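Local coordinates for Serine/threonine-protein kinase Tel1 (Chaetomium thermophilum, PDB 6SKY), which transfers phosphate from ATP to serine and threonine residues of proteins and probably acts as a sensor kinase in DNA damage signalling, at residues K1817-L1828 / H1865-A1874. Sequence-based numbering, arbitrary orientation.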
# COMPACT_ATOMS: atom_id res chain seq x y z
N LYS A 1817 51.88 -22.04 27.22
CA LYS A 1817 50.43 -21.96 27.26
C LYS A 1817 49.97 -21.14 28.45
O LYS A 1817 49.13 -20.25 28.30
CB LYS A 1817 49.82 -23.36 27.32
CG LYS A 1817 48.32 -23.32 27.53
CD LYS A 1817 47.74 -24.70 27.67
CE LYS A 1817 46.25 -24.62 27.90
NZ LYS A 1817 45.62 -25.96 27.87
N ARG A 1818 50.52 -21.41 29.62
CA ARG A 1818 50.15 -20.67 30.82
C ARG A 1818 50.47 -19.19 30.68
O ARG A 1818 49.63 -18.33 30.96
CB ARG A 1818 50.87 -21.26 32.03
CG ARG A 1818 50.61 -20.52 33.32
CD ARG A 1818 51.51 -21.03 34.42
NE ARG A 1818 52.92 -20.94 34.07
CZ ARG A 1818 53.64 -19.82 34.14
NH1 ARG A 1818 53.07 -18.70 34.55
NH2 ARG A 1818 54.91 -19.83 33.79
N GLU A 1819 51.67 -18.87 30.20
CA GLU A 1819 52.07 -17.47 30.09
C GLU A 1819 51.22 -16.72 29.08
O GLU A 1819 50.72 -15.62 29.36
CB GLU A 1819 53.55 -17.38 29.71
CG GLU A 1819 54.49 -17.95 30.74
CD GLU A 1819 55.92 -17.97 30.27
OE1 GLU A 1819 56.15 -18.17 29.06
OE2 GLU A 1819 56.83 -17.79 31.11
N LEU A 1820 51.03 -17.30 27.89
CA LEU A 1820 50.25 -16.63 26.85
C LEU A 1820 48.79 -16.50 27.24
O LEU A 1820 48.17 -15.47 26.98
CB LEU A 1820 50.39 -17.38 25.54
CG LEU A 1820 51.68 -17.15 24.75
CD1 LEU A 1820 51.82 -18.19 23.68
CD2 LEU A 1820 51.65 -15.78 24.15
N SER A 1821 48.22 -17.53 27.86
CA SER A 1821 46.82 -17.47 28.24
C SER A 1821 46.59 -16.54 29.41
O SER A 1821 45.48 -16.01 29.57
CB SER A 1821 46.32 -18.87 28.56
OG SER A 1821 47.17 -19.50 29.50
N GLU A 1822 47.60 -16.31 30.25
CA GLU A 1822 47.46 -15.30 31.29
C GLU A 1822 47.62 -13.90 30.74
O GLU A 1822 46.96 -12.97 31.22
CB GLU A 1822 48.47 -15.54 32.41
CG GLU A 1822 48.15 -16.73 33.27
CD GLU A 1822 49.14 -16.93 34.40
OE1 GLU A 1822 50.22 -16.30 34.36
OE2 GLU A 1822 48.84 -17.71 35.32
N SER A 1823 48.49 -13.71 29.75
CA SER A 1823 48.66 -12.38 29.18
C SER A 1823 47.51 -11.97 28.28
O SER A 1823 47.19 -10.78 28.18
CB SER A 1823 49.97 -12.30 28.40
OG SER A 1823 51.01 -12.89 29.14
N LEU A 1824 46.87 -12.94 27.61
CA LEU A 1824 45.78 -12.61 26.70
C LEU A 1824 44.63 -11.93 27.41
O LEU A 1824 43.91 -11.14 26.79
CB LEU A 1824 45.28 -13.87 26.00
CG LEU A 1824 46.07 -14.37 24.80
CD1 LEU A 1824 45.57 -15.73 24.42
CD2 LEU A 1824 45.90 -13.41 23.65
N GLN A 1825 44.44 -12.21 28.69
CA GLN A 1825 43.38 -11.54 29.44
C GLN A 1825 43.60 -10.04 29.53
O GLN A 1825 42.65 -9.30 29.78
CB GLN A 1825 43.27 -12.14 30.83
CG GLN A 1825 43.13 -13.63 30.85
CD GLN A 1825 42.89 -14.16 32.25
OE1 GLN A 1825 42.54 -13.40 33.15
NE2 GLN A 1825 43.08 -15.46 32.44
N GLU A 1826 44.83 -9.58 29.35
CA GLU A 1826 45.15 -8.17 29.34
C GLU A 1826 45.35 -7.61 27.94
O GLU A 1826 45.05 -6.44 27.71
CB GLU A 1826 46.42 -7.91 30.16
CG GLU A 1826 46.30 -8.27 31.62
CD GLU A 1826 45.58 -7.21 32.42
OE1 GLU A 1826 45.77 -6.02 32.12
OE2 GLU A 1826 44.82 -7.57 33.35
N TRP A 1827 45.85 -8.43 27.02
CA TRP A 1827 46.12 -7.96 25.67
C TRP A 1827 44.86 -7.79 24.84
O TRP A 1827 44.82 -6.91 23.97
CB TRP A 1827 47.05 -8.93 24.95
CG TRP A 1827 48.43 -8.90 25.44
CD1 TRP A 1827 49.04 -7.89 26.11
CD2 TRP A 1827 49.40 -9.94 25.30
NE1 TRP A 1827 50.33 -8.23 26.40
CE2 TRP A 1827 50.58 -9.49 25.91
CE3 TRP A 1827 49.38 -11.21 24.73
CZ2 TRP A 1827 51.72 -10.26 25.96
CZ3 TRP A 1827 50.51 -11.97 24.78
CH2 TRP A 1827 51.67 -11.50 25.39
N LEU A 1828 43.84 -8.61 25.07
CA LEU A 1828 42.64 -8.51 24.26
C LEU A 1828 41.76 -7.33 24.65
O LEU A 1828 40.97 -6.87 23.83
CB LEU A 1828 41.83 -9.81 24.35
CG LEU A 1828 42.48 -11.04 23.71
CD1 LEU A 1828 41.61 -12.24 23.91
CD2 LEU A 1828 42.74 -10.82 22.24
N HIS A 1865 41.81 -25.87 23.24
CA HIS A 1865 42.74 -26.12 24.32
C HIS A 1865 44.17 -25.77 23.98
O HIS A 1865 45.06 -25.97 24.81
CB HIS A 1865 42.66 -27.58 24.75
CG HIS A 1865 41.33 -27.98 25.31
ND1 HIS A 1865 41.01 -29.28 25.61
CD2 HIS A 1865 40.24 -27.24 25.62
CE1 HIS A 1865 39.78 -29.33 26.08
NE2 HIS A 1865 39.29 -28.10 26.09
N TRP A 1866 44.44 -25.26 22.78
CA TRP A 1866 45.76 -24.74 22.48
C TRP A 1866 46.12 -23.62 23.44
O TRP A 1866 47.14 -23.67 24.13
CB TRP A 1866 45.83 -24.25 21.04
CG TRP A 1866 45.97 -25.32 20.02
CD1 TRP A 1866 45.10 -25.63 19.04
CD2 TRP A 1866 47.07 -26.21 19.87
NE1 TRP A 1866 45.58 -26.66 18.28
CE2 TRP A 1866 46.79 -27.04 18.78
CE3 TRP A 1866 48.27 -26.39 20.56
CZ2 TRP A 1866 47.66 -28.03 18.36
CZ3 TRP A 1866 49.12 -27.38 20.14
CH2 TRP A 1866 48.82 -28.18 19.06
N LEU A 1867 45.28 -22.61 23.51
CA LEU A 1867 45.34 -21.55 24.51
C LEU A 1867 44.04 -21.60 25.31
O LEU A 1867 43.23 -22.51 25.15
CB LEU A 1867 45.55 -20.19 23.85
CG LEU A 1867 46.83 -20.03 23.05
CD1 LEU A 1867 46.87 -18.69 22.39
CD2 LEU A 1867 48.02 -20.19 23.95
N ASP A 1868 43.85 -20.62 26.18
CA ASP A 1868 42.61 -20.48 26.93
C ASP A 1868 42.12 -19.05 26.71
O ASP A 1868 42.48 -18.14 27.44
CB ASP A 1868 42.80 -20.79 28.40
CG ASP A 1868 42.61 -22.27 28.70
OD1 ASP A 1868 43.32 -23.09 28.10
OD2 ASP A 1868 41.75 -22.60 29.54
N VAL A 1869 41.32 -18.88 25.68
CA VAL A 1869 40.87 -17.57 25.24
C VAL A 1869 39.46 -17.33 25.75
O VAL A 1869 38.61 -18.22 25.69
CB VAL A 1869 40.94 -17.45 23.71
CG1 VAL A 1869 40.73 -16.03 23.29
CG2 VAL A 1869 42.26 -17.95 23.22
N ASN A 1870 39.22 -16.14 26.27
CA ASN A 1870 37.87 -15.69 26.56
C ASN A 1870 37.27 -15.19 25.27
O ASN A 1870 37.66 -14.13 24.76
CB ASN A 1870 37.91 -14.59 27.62
CG ASN A 1870 36.54 -14.25 28.14
OD1 ASN A 1870 36.06 -13.14 27.94
ND2 ASN A 1870 35.91 -15.20 28.80
N MET A 1871 36.33 -15.94 24.71
CA MET A 1871 35.87 -15.66 23.36
C MET A 1871 35.03 -14.40 23.26
O MET A 1871 34.93 -13.82 22.18
CB MET A 1871 35.10 -16.86 22.82
CG MET A 1871 35.99 -18.00 22.39
SD MET A 1871 37.09 -17.50 21.06
CE MET A 1871 38.18 -18.91 20.97
N ALA A 1872 34.45 -13.93 24.37
CA ALA A 1872 33.77 -12.64 24.34
C ALA A 1872 34.76 -11.50 24.21
O ALA A 1872 34.53 -10.54 23.46
CB ALA A 1872 32.93 -12.48 25.60
N SER A 1873 35.89 -11.59 24.93
CA SER A 1873 36.93 -10.58 24.81
C SER A 1873 37.54 -10.59 23.42
O SER A 1873 37.80 -9.53 22.85
CB SER A 1873 38.00 -10.82 25.86
OG SER A 1873 37.42 -10.94 27.14
N ALA A 1874 37.77 -11.78 22.86
CA ALA A 1874 38.30 -11.87 21.51
C ALA A 1874 37.33 -11.33 20.48
O ALA A 1874 37.74 -10.70 19.51
CB ALA A 1874 38.66 -13.32 21.20
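Lys1817 reaches across from helix 1815-1827 to the loop that leads into helix 1871-1880, joining neighbouring parts of the Tel1 alpha solenoid. Its CG lies anti to the backbone N (chi1 173°) and the chain beyond is fully extended, which carries the methylenes past the carbonyl of Trp1866, with CG 3.6 Å from Trp1866 O. At the end of this arm NZ donates to His1865 O over 3.1 Å; the C=O...N angle of 142° and a 20° tilt place the donor off the carbonyl axis and somewhat out of its plane. The Asp1868 side chain crosses the lysine at a slant, OD1 lying beside CE and 3.7 Å from NZ, a long salt bridge. Shortened to an alanine, this position is likely to leave His1865 O without the ammonium donor and Asp1868 without a nearby positive charge, and to open a gap beside the Trp1866 carbonyl.

Further along, Leu1820, Leu1824 and Leu1828, spaced four residues apart, take over. Leu1867 spreads its two methyls between neighbours: CD2 meets CB of Leu1820, while CD1 packs 3.8 Å from CD1 of Leu1824, whose side chain crosses it at about a right angle. Leu1806 and Leu1849, from the adjoining helices 1793-1808 and 1836-1849, also touch Leu1867, so this loop leucine is buried against both helices. Val1869 bridges onward, directing CG2 to Leu1824 and CG1 to Leu1828. At the N-terminus of helix 1871-1880, Asn1870 is the N-cap: its OD1 accepts from Ser1873 OG at 2.7 Å and weakly from Ser1873 N. Beside this cap, CD1 of Leu1828 settles 4.1 Å from CB of Ala1874.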